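PDB 3TO3: petrobactin biosynthesis protein AsbB from Bacillus anthracis, which catalyses the ATP-dependent condensation of spermidine with citryl-spermidine intermediates in the biosynthesis of the siderophore petrobactin. Local coordinates for residues B[28-37]-B[78-87]; B[414-423]-B[535-543]. All blocks are in the same frame, centred on the assembly; numbering follows the deposited sequence.

Interaction 1 of 2, residues B[28-37]-B[78-87]; sequences LRQLVESLIY and FGRISIDSLI
Glu33 reaches from helix 28-37 to the edge of strand 81-83 and takes the backbone N-H of Ile83 on its OE2: Ile83 N to Glu33 OE2 is 2.8 Å and nearly straight at 174°, meeting the anti side of the carboxylate. Arg29 NH1, one turn back on the helix, gives Glu33 OE2 a weak, 3.3 Å bond that is part of a salt bridge. The other oxygen, Glu33 OE1, accepts from a water at 2.7 Å, and that water accepts in turn from Arg80 NH2, whose direct salt-bridge partner is Glu519. Both carboxylate oxygens are thus engaged. At the helix's last residue the Tyr37 ring swings out with CG anti to the backbone N (chi1 -174°), so that its OH donates to the carbonyl of Phe78, Tyr37 OH to Phe78 O 2.7 Å, with the acceptor near the ring plane. Arg80 CD lies over one face, 4.0 Å from the centroid of the Tyr37 ring, a CH-pi contact. Alongside these polar links, Ile81, Ile83 and Ile87 point at the helix; Val32 CG2 and Ile87 CD1 meet tip to tip at 3.5 Å, while Val32 and Ile36 cross Ile83 at about right angles. This is alpha/beta packing: segment 28-37, the end of helix 18-37, runs roughly antiparallel (147°) to strand 81-83 of the N-terminal antiparallel sheet, with a glutamate bonding to the strand's backbone.

Interaction 2 of 2, residues B[414-423]-B[535-543]; sequences LRLLIQKAII and FWMIVVEEI
Arg415 lays one face of its guanidinium against Ile538, whose CG1 is 3.8 Å from Arg415 NH2, while the edge of the group meets two acids that follow each other on helix 535-543. The chain is extended from CG to NE, which carries the charge across to the other helix; NE itself forms a salt bridge with Glu411. Arg415 NH2 bonds to Glu541 OE1 at 2.7 Å on the syn side of that carboxylate, and NH1 adds a weak bond to the same oxygen. Arg415 NH1 also bonds to Glu542 OE2 at 2.7 Å, less straight at 139° and on the anti side; the Arg415 guanidinium and Glu542 carboxylate planes are 71° apart. Glu542 folds back at chi2, bringing its second oxygen to Gln419: Gln419 NE2 to Glu542 OE1 is 2.9 Å, the acceptor lying close to the Gln419 amide plane while NE2 approaches from above the Glu542 carboxylate plane. The buried Glu542 therefore has a partner on each oxygen, and the nearby guanidinium probably favours its ionised form. Alongside this polar row runs an apolar one. Leu414 CD1 approaches Phe535 CE1 at 3.6 Å, Ile418 packs CG2 against Glu542 CB at 3.6 Å and CD1 near Val539, and Ile423 CD1 rests by Ile543. Segments 414-423 and 535-543 cross at -52°, their axes 9.9 Å apart at closest approach. Helix 502-528 flanks the apolar side, touching Leu417, Ile422 and Phe535; helix 591-600 lies against Trp536, Val540 and Glu541, and strand 451-457 borders Leu416 and Ala421.

From the N terminus, helix 18-37 is followed by the hairpin strands of the antiparallel sheet, and interaction 1 closes that loop of 40 intervening residues by returning strand 81-83 to the helix. The chain then passes through most strands of the mixed sheet before helix 410-432. Interaction 2 closes a longer loop, whose 111 intervening residues include that sheet's last two strands and helix 502-528. The two loops lie in series, neither nesting nor crossing. Their centres are about 27 Å apart, yet Phe78 CE2 packs 4.0 Å from Trp536 CZ2, and helix 502-528 touches both, bridging the end of helix 18-37 and the loop before strand 81-83 to the C-terminal helices.

Interaction 1 of 2, residues B[28-37]-B[78-87]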
loop_
_atom_site.group_PDB
_atom_site.type_symbol
_atom_site.label_atom_id
_atom_site.label_comp_id
_atom_site.label_asym_id
_atom_site.label_seq_id
_atom_site.Cartn_x
_atom_site.Cartn_y
_atom_site.Cartn_z
ATOM N N LEU B 28 -18.214 -15.039 3.463
ATOM C CA LEU B 28 -19.541 -14.469 3.362
ATOM C C LEU B 28 -20.384 -14.780 4.607
ATOM O O LEU B 28 -21.084 -13.911 5.123
ATOM C CB LEU B 28 -20.255 -14.972 2.113
ATOM C CG LEU B 28 -19.916 -14.216 0.844
ATOM C CD1 LEU B 28 -20.543 -14.940 -0.339
ATOM C CD2 LEU B 28 -20.491 -12.829 0.987
ATOM N N ARG B 29 -20.307 -16.015 5.085
ATOM C CA ARG B 29 -21.091 -16.415 6.245
ATOM C C ARG B 29 -20.743 -15.552 7.472
ATOM O O ARG B 29 -21.641 -15.014 8.140
ATOM C CB ARG B 29 -20.919 -17.919 6.522
ATOM C CG ARG B 29 -21.579 -18.391 7.798
ATOM C CD ARG B 29 -21.426 -19.915 7.998
ATOM N NE ARG B 29 -20.025 -20.316 8.209
ATOM C CZ ARG B 29 -19.275 -19.947 9.254
ATOM N NH1 ARG B 29 -19.772 -19.158 10.196
ATOM N NH2 ARG B 29 -18.013 -20.352 9.360
ATOM N N GLN B 30 -19.448 -15.400 7.755
ATOM C CA GLN B 30 -19.040 -14.667 8.948
ATOM C C GLN B 30 -19.445 -13.197 8.731
ATOM O O GLN B 30 -19.966 -12.563 9.647
ATOM C CB GLN B 30 -17.539 -14.849 9.277
ATOM C CG GLN B 30 -17.166 -16.334 9.603
ATOM C CD GLN B 30 -15.723 -16.552 10.096
ATOM O OE1 GLN B 30 -15.271 -17.702 10.250
ATOM N NE2 GLN B 30 -15.011 -15.456 10.380
ATOM N N LEU B 31 -19.291 -12.694 7.501
ATOM C CA LEU B 31 -19.718 -11.315 7.188
ATOM C C LEU B 31 -21.206 -11.078 7.502
ATOM O O LEU B 31 -21.552 -10.141 8.206
ATOM C CB LEU B 31 -19.420 -10.936 5.736
ATOM C CG LEU B 31 -19.841 -9.547 5.216
ATOM C CD1 LEU B 31 -19.193 -8.403 5.993
ATOM C CD2 LEU B 31 -19.476 -9.425 3.747
ATOM N N VAL B 32 -22.078 -11.934 6.980
ATOM C CA VAL B 32 -23.485 -11.703 7.133
ATOM C C VAL B 32 -23.859 -11.842 8.615
ATOM O O VAL B 32 -24.578 -11.010 9.151
ATOM C CB VAL B 32 -24.328 -12.620 6.178
ATOM C CG1 VAL B 32 -25.812 -12.496 6.472
ATOM C CG2 VAL B 32 -24.045 -12.253 4.696
ATOM N N GLU B 33 -23.323 -12.862 9.279
ATOM C CA GLU B 33 -23.525 -13.046 10.718
ATOM C C GLU B 33 -23.226 -11.801 11.505
ATOM O O GLU B 33 -24.022 -11.393 12.357
ATOM C CB GLU B 33 -22.694 -14.221 11.270
ATOM C CG GLU B 33 -23.208 -15.558 10.765
ATOM C CD GLU B 33 -22.380 -16.770 11.217
ATOM O OE1 GLU B 33 -21.332 -16.593 11.898
ATOM O OE2 GLU B 33 -22.795 -17.917 10.882
ATOM N N SER B 34 -22.096 -11.168 11.226
ATOM C CA SER B 34 -21.756 -9.999 12.031
ATOM C C SER B 34 -22.527 -8.738 11.605
ATOM O O SER B 34 -22.820 -7.898 12.458
ATOM C CB SER B 34 -20.239 -9.748 12.127
ATOM O OG SER B 34 -19.713 -9.349 10.886
ATOM N N LEU B 35 -22.883 -8.611 10.322
ATOM C CA LEU B 35 -23.681 -7.443 9.904
ATOM C C LEU B 35 -25.078 -7.492 10.560
ATOM O O LEU B 35 -25.580 -6.485 11.023
ATOM C CB LEU B 35 -23.801 -7.340 8.385
ATOM C CG LEU B 35 -22.522 -7.057 7.579
ATOM C CD1 LEU B 35 -22.815 -7.192 6.112
ATOM C CD2 LEU B 35 -21.992 -5.684 7.872
ATOM N N ILE B 36 -25.678 -8.679 10.632
ATOM C CA ILE B 36 -26.958 -8.814 11.287
ATOM C C ILE B 36 -26.799 -8.723 12.806
ATOM O O ILE B 36 -27.517 -7.966 13.453
ATOM C CB ILE B 36 -27.639 -10.115 10.937
ATOM C CG1 ILE B 36 -27.759 -10.265 9.432
ATOM C CG2 ILE B 36 -29.035 -10.213 11.594
ATOM C CD1 ILE B 36 -28.346 -11.625 9.050
ATOM N N TYR B 37 -25.847 -9.467 13.368
ATOM C CA TYR B 37 -25.659 -9.465 14.817
ATOM C C TYR B 37 -25.499 -8.035 15.368
ATOM O O TYR B 37 -26.086 -7.699 16.366
ATOM C CB TYR B 37 -24.435 -10.299 15.230
ATOM C CG TYR B 37 -24.244 -10.474 16.742
ATOM C CD1 TYR B 37 -25.310 -10.872 17.573
ATOM C CD2 TYR B 37 -23.008 -10.263 17.332
ATOM C CE1 TYR B 37 -25.138 -11.029 18.925
ATOM C CE2 TYR B 37 -22.820 -10.442 18.687
ATOM C CZ TYR B 37 -23.888 -10.822 19.475
ATOM O OH TYR B 37 -23.700 -10.994 20.816
ATOM N N PHE B 78 -25.460 -15.339 23.826
ATOM C CA PHE B 78 -25.325 -13.903 23.537
ATOM C C PHE B 78 -26.098 -13.390 22.358
ATOM O O PHE B 78 -25.801 -12.311 21.863
ATOM C CB PHE B 78 -23.850 -13.508 23.412
ATOM C CG PHE B 78 -23.076 -13.812 24.644
ATOM C CD1 PHE B 78 -23.170 -12.984 25.736
ATOM C CD2 PHE B 78 -22.335 -14.976 24.749
ATOM C CE1 PHE B 78 -22.504 -13.266 26.899
ATOM C CE2 PHE B 78 -21.661 -15.255 25.928
ATOM C CZ PHE B 78 -21.758 -14.406 26.994
ATOM N N GLY B 79 -27.131 -14.123 21.960
ATOM C CA GLY B 79 -27.889 -13.782 20.770
ATOM C C GLY B 79 -27.098 -13.841 19.479
ATOM O O GLY B 79 -27.502 -13.243 18.494
ATOM N N ARG B 80 -25.978 -14.557 19.451
ATOM C CA ARG B 80 -25.201 -14.624 18.213
ATOM C C ARG B 80 -26.061 -15.209 17.069
ATOM O O ARG B 80 -26.957 -16.037 17.286
ATOM C CB ARG B 80 -23.971 -15.482 18.393
ATOM C CG ARG B 80 -22.964 -14.998 19.396
ATOM C CD ARG B 80 -22.029 -14.050 18.772
ATOM N NE ARG B 80 -21.326 -14.607 17.622
ATOM C CZ ARG B 80 -20.163 -15.259 17.683
ATOM N NH1 ARG B 80 -19.562 -15.486 18.858
ATOM N NH2 ARG B 80 -19.608 -15.706 16.558
ATOM N N ILE B 81 -25.772 -14.756 15.862
ATOM C CA ILE B 81 -26.452 -15.198 14.672
ATOM C C ILE B 81 -25.619 -16.285 14.027
ATOM O O ILE B 81 -24.421 -16.114 13.799
ATOM C CB ILE B 81 -26.593 -14.024 13.675
ATOM C CG1 ILE B 81 -27.330 -12.856 14.322
ATOM C CG2 ILE B 81 -27.299 -14.455 12.376
ATOM C CD1 ILE B 81 -28.725 -13.186 14.751
ATOM N N SER B 82 -26.252 -17.408 13.728
ATOM C CA SER B 82 -25.604 -18.429 12.916
ATOM C C SER B 82 -26.283 -18.449 11.580
ATOM O O SER B 82 -27.491 -18.562 11.546
ATOM C CB SER B 82 -25.770 -19.811 13.550
ATOM O OG SER B 82 -25.207 -19.855 14.831
ATOM N N ILE B 83 -25.540 -18.350 10.481
ATOM C CA ILE B 83 -26.164 -18.476 9.157
ATOM C C ILE B 83 -25.911 -19.899 8.622
ATOM O O ILE B 83 -24.775 -20.274 8.400
ATOM C CB ILE B 83 -25.618 -17.447 8.135
ATOM C CG1 ILE B 83 -25.960 -15.990 8.528
ATOM C CG2 ILE B 83 -26.155 -17.758 6.752
ATOM C CD1 ILE B 83 -27.457 -15.698 8.618
ATOM N N ASP B 84 -26.969 -20.686 8.448
ATOM C CA ASP B 84 -26.841 -22.105 8.120
ATOM C C ASP B 84 -26.904 -22.461 6.628
ATOM O O ASP B 84 -26.712 -23.622 6.264
ATOM C CB ASP B 84 -27.900 -22.915 8.877
ATOM C CG ASP B 84 -27.866 -22.647 10.394
ATOM O OD1 ASP B 84 -26.748 -22.645 10.968
ATOM O OD2 ASP B 84 -28.942 -22.429 11.016
ATOM N N SER B 85 -27.174 -21.489 5.762
ATOM C CA SER B 85 -27.426 -21.818 4.359
ATOM C C SER B 85 -26.651 -20.857 3.509
ATOM O O SER B 85 -26.322 -19.781 3.973
ATOM C CB SER B 85 -28.921 -21.715 4.018
ATOM O OG SER B 85 -29.295 -20.373 3.709
ATOM N N LEU B 86 -26.418 -21.212 2.253
ATOM C CA LEU B 86 -25.729 -20.323 1.329
ATOM C C LEU B 86 -26.470 -18.985 1.194
ATOM O O LEU B 86 -27.684 -18.898 1.381
ATOM C CB LEU B 86 -25.663 -20.978 -0.051
ATOM C CG LEU B 86 -24.798 -22.237 -0.214
ATOM C CD1 LEU B 86 -24.855 -22.707 -1.682
ATOM C CD2 LEU B 86 -23.367 -21.957 0.198
ATOM N N ILE B 87 -25.730 -17.931 0.882
ATOM C CA ILE B 87 -26.341 -16.644 0.672
ATOM C C ILE B 87 -26.664 -16.413 -0.795
ATOM O O ILE B 87 -25.769 -16.387 -1.653
ATOM C CB ILE B 87 -25.465 -15.539 1.263
ATOM C CG1 ILE B 87 -25.483 -15.671 2.799
ATOM C CG2 ILE B 87 -25.958 -14.161 0.813
ATOM C CD1 ILE B 87 -24.184 -15.547 3.395
HETATM O O HOH W 1 -20.519 -15.035 13.904
#

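Interaction 2 of 2, residues B[414-423]-B[535-543]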
loop_
_atom_site.group_PDB
_atom_site.type_symbol
_atom_site.label_atom_id
_atom_site.label_comp_id
_atom_site.label_asym_id
_atom_site.label_seq_id
_atom_site.Cartn_x
_atom_site.Cartn_y
_atom_site.Cartn_z
ATOM N N LEU B 414 -15.486 -30.600 30.099
ATOM C CA LEU B 414 -15.872 -29.191 30.156
ATOM C C LEU B 414 -15.766 -28.631 31.585
ATOM O O LEU B 414 -15.294 -27.521 31.783
ATOM C CB LEU B 414 -17.278 -29.004 29.585
ATOM C CG LEU B 414 -17.888 -27.610 29.591
ATOM C CD1 LEU B 414 -17.041 -26.603 28.786
ATOM C CD2 LEU B 414 -19.308 -27.685 29.074
ATOM N N ARG B 415 -16.172 -29.401 32.588
ATOM C CA ARG B 415 -15.972 -28.958 33.960
ATOM C C ARG B 415 -14.493 -28.766 34.316
ATOM O O ARG B 415 -14.117 -27.731 34.866
ATOM C CB ARG B 415 -16.593 -29.929 34.938
ATOM C CG ARG B 415 -18.080 -30.003 34.815
ATOM C CD ARG B 415 -18.647 -30.809 35.972
ATOM N NE ARG B 415 -20.099 -30.782 35.929
ATOM C CZ ARG B 415 -20.832 -29.821 36.480
ATOM N NH1 ARG B 415 -20.238 -28.821 37.118
ATOM N NH2 ARG B 415 -22.154 -29.863 36.401
ATOM N N LEU B 416 -13.652 -29.758 34.022
ATOM C CA LEU B 416 -12.219 -29.554 34.252
ATOM C C LEU B 416 -11.699 -28.332 33.534
ATOM O O LEU B 416 -10.861 -27.630 34.083
ATOM C CB LEU B 416 -11.397 -30.748 33.829
ATOM C CG LEU B 416 -11.539 -31.859 34.843
ATOM C CD1 LEU B 416 -11.423 -33.239 34.157
ATOM C CD2 LEU B 416 -10.510 -31.627 35.957
ATOM N N LEU B 417 -12.181 -28.091 32.314
ATOM C CA LEU B 417 -11.670 -26.995 31.517
ATOM C C LEU B 417 -11.992 -25.677 32.211
ATOM O O LEU B 417 -11.122 -24.843 32.413
ATOM C CB LEU B 417 -12.253 -27.001 30.087
ATOM C CG LEU B 417 -11.743 -25.821 29.248
ATOM C CD1 LEU B 417 -10.228 -25.943 28.861
ATOM C CD2 LEU B 417 -12.616 -25.608 28.007
ATOM N N ILE B 418 -13.256 -25.511 32.570
ATOM C CA ILE B 418 -13.722 -24.334 33.261
ATOM C C ILE B 418 -12.931 -24.156 34.575
ATOM O O ILE B 418 -12.459 -23.042 34.877
ATOM C CB ILE B 418 -15.225 -24.447 33.585
ATOM C CG1 ILE B 418 -16.059 -24.661 32.308
ATOM C CG2 ILE B 418 -15.707 -23.246 34.317
ATOM C CD1 ILE B 418 -15.804 -23.663 31.267
ATOM N N GLN B 419 -12.770 -25.248 35.334
ATOM C CA GLN B 419 -12.121 -25.176 36.654
ATOM C C GLN B 419 -10.665 -24.767 36.584
ATOM O O GLN B 419 -10.195 -24.059 37.459
ATOM C CB GLN B 419 -12.241 -26.474 37.456
ATOM C CG GLN B 419 -13.645 -26.834 37.854
ATOM C CD GLN B 419 -13.693 -27.934 38.902
ATOM O OE1 GLN B 419 -12.692 -28.603 39.174
ATOM N NE2 GLN B 419 -14.856 -28.109 39.515
ATOM N N LYS B 420 -9.954 -25.250 35.570
ATOM C CA LYS B 420 -8.536 -24.944 35.386
ATOM C C LYS B 420 -8.202 -23.770 34.485
ATOM O O LYS B 420 -7.074 -23.303 34.481
ATOM C CB LYS B 420 -7.828 -26.184 34.848
ATOM C CG LYS B 420 -7.350 -27.154 35.910
ATOM C CD LYS B 420 -8.469 -27.751 36.735
ATOM C CE LYS B 420 -7.903 -28.481 37.969
ATOM N NZ LYS B 420 -8.933 -28.613 39.050
ATOM N N ALA B 421 -9.174 -23.262 33.744
ATOM C CA ALA B 421 -8.890 -22.270 32.714
ATOM C C ALA B 421 -9.652 -20.996 32.932
ATOM O O ALA B 421 -9.087 -19.908 32.857
ATOM C CB ALA B 421 -9.147 -22.794 31.320
ATOM N N ILE B 422 -10.966 -21.113 32.979
ATOM C CA ILE B 422 -11.818 -19.942 33.044
ATOM C C ILE B 422 -11.862 -19.327 34.453
ATOM O O ILE B 422 -11.848 -18.103 34.624
ATOM C CB ILE B 422 -13.243 -20.267 32.526
ATOM C CG1 ILE B 422 -13.260 -20.234 31.000
ATOM C CG2 ILE B 422 -14.282 -19.272 33.074
ATOM C CD1 ILE B 422 -12.736 -21.478 30.340
ATOM N N ILE B 423 -11.920 -20.179 35.463
ATOM C CA ILE B 423 -12.022 -19.691 36.830
ATOM C C ILE B 423 -10.870 -18.754 37.260
ATOM O O ILE B 423 -11.125 -17.734 37.889
ATOM C CB ILE B 423 -12.229 -20.857 37.811
ATOM C CG1 ILE B 423 -13.517 -21.604 37.445
ATOM C CG2 ILE B 423 -12.244 -20.376 39.290
ATOM C CD1 ILE B 423 -14.747 -20.732 37.438
ATOM N N PHE B 535 -24.465 -26.134 28.640
ATOM C CA PHE B 535 -23.125 -25.543 28.653
ATOM C C PHE B 535 -23.094 -24.389 29.669
ATOM O O PHE B 535 -22.263 -24.385 30.577
ATOM C CB PHE B 535 -22.751 -25.055 27.247
ATOM C CG PHE B 535 -21.380 -24.465 27.140
ATOM C CD1 PHE B 535 -20.335 -25.197 26.572
ATOM C CD2 PHE B 535 -21.137 -23.166 27.563
ATOM C CE1 PHE B 535 -19.051 -24.651 26.459
ATOM C CE2 PHE B 535 -19.860 -22.601 27.459
ATOM C CZ PHE B 535 -18.816 -23.338 26.898
ATOM N N TRP B 536 -24.018 -23.436 29.541
ATOM C CA TRP B 536 -23.980 -22.265 30.413
ATOM C C TRP B 536 -24.356 -22.588 31.861
ATOM O O TRP B 536 -23.869 -21.945 32.798
ATOM C CB TRP B 536 -24.765 -21.068 29.822
ATOM C CG TRP B 536 -24.096 -20.615 28.540
ATOM C CD1 TRP B 536 -24.542 -20.809 27.255
ATOM C CD2 TRP B 536 -22.819 -19.973 28.425
ATOM N NE1 TRP B 536 -23.621 -20.304 26.356
ATOM C CE2 TRP B 536 -22.563 -19.784 27.054
ATOM C CE3 TRP B 536 -21.873 -19.523 29.354
ATOM C CZ2 TRP B 536 -21.405 -19.164 26.596
ATOM C CZ3 TRP B 536 -20.720 -18.915 28.894
ATOM C CH2 TRP B 536 -20.500 -18.727 27.530
HETATM N N MSE B 537 -25.196 -23.597 32.052
HETATM C CA MSE B 537 -25.519 -24.008 33.403
HETATM C C MSE B 537 -24.327 -24.660 34.104
HETATM O O MSE B 537 -24.276 -24.703 35.323
HETATM C CB MSE B 537 -26.744 -24.929 33.429
HETATM C CG MSE B 537 -28.069 -24.198 33.171
HETATM SE SE MSE B 537 -29.650 -25.290 33.566
HETATM C CE MSE B 537 -29.606 -26.519 32.061
ATOM N N ILE B 538 -23.375 -25.178 33.339
ATOM C CA ILE B 538 -22.167 -25.718 33.935
ATOM C C ILE B 538 -21.223 -24.606 34.297
ATOM O O ILE B 538 -20.560 -24.649 35.333
ATOM C CB ILE B 538 -21.466 -26.717 33.016
ATOM C CG1 ILE B 538 -22.201 -28.064 33.089
ATOM C CG2 ILE B 538 -20.010 -26.861 33.430
ATOM C CD1 ILE B 538 -21.759 -29.058 32.069
ATOM N N VAL B 539 -21.168 -23.604 33.425
ATOM C CA VAL B 539 -20.333 -22.447 33.665
ATOM C C VAL B 539 -20.781 -21.731 34.941
ATOM O O VAL B 539 -19.956 -21.446 35.818
ATOM C CB VAL B 539 -20.297 -21.503 32.455
ATOM C CG1 VAL B 539 -19.543 -20.220 32.808
ATOM C CG2 VAL B 539 -19.610 -22.203 31.288
ATOM N N VAL B 540 -22.080 -21.475 35.064
ATOM C CA VAL B 540 -22.587 -20.918 36.314
ATOM C C VAL B 540 -22.241 -21.764 37.576
ATOM O O VAL B 540 -21.698 -21.244 38.548
ATOM C CB VAL B 540 -24.082 -20.626 36.220
ATOM C CG1 VAL B 540 -24.616 -20.170 37.543
ATOM C CG2 VAL B 540 -24.319 -19.561 35.156
ATOM N N GLU B 541 -22.525 -23.061 37.551
ATOM C CA GLU B 541 -22.220 -23.907 38.695
ATOM C C GLU B 541 -20.759 -23.766 39.133
ATOM O O GLU B 541 -20.458 -23.627 40.339
ATOM C CB GLU B 541 -22.507 -25.378 38.389
ATOM C CG GLU B 541 -23.960 -25.766 38.355
ATOM C CD GLU B 541 -24.185 -27.174 37.787
ATOM O OE1 GLU B 541 -23.338 -28.059 37.995
ATOM O OE2 GLU B 541 -25.214 -27.399 37.125
ATOM N N GLU B 542 -19.853 -23.824 38.159
ATOM C CA GLU B 542 -18.433 -23.742 38.458
ATOM C C GLU B 542 -17.989 -22.402 39.046
ATOM O O GLU B 542 -17.149 -22.366 39.950
ATOM C CB GLU B 542 -17.599 -24.099 37.238
ATOM C CG GLU B 542 -17.847 -25.503 36.833
ATOM C CD GLU B 542 -17.488 -26.490 37.919
ATOM O OE1 GLU B 542 -16.798 -26.094 38.890
ATOM O OE2 GLU B 542 -17.897 -27.665 37.788
ATOM N N ILE B 543 -18.544 -21.314 38.532
ATOM C CA ILE B 543 -18.257 -20.000 39.069
ATOM C C ILE B 543 -18.757 -20.006 40.508
ATOM O O ILE B 543 -18.024 -19.655 41.423
ATOM C CB ILE B 543 -18.937 -18.872 38.234
ATOM C CG1 ILE B 543 -18.212 -18.654 36.904
ATOM C CG2 ILE B 543 -18.991 -17.560 39.014
ATOM C CD1 ILE B 543 -19.103 -17.873 35.817
#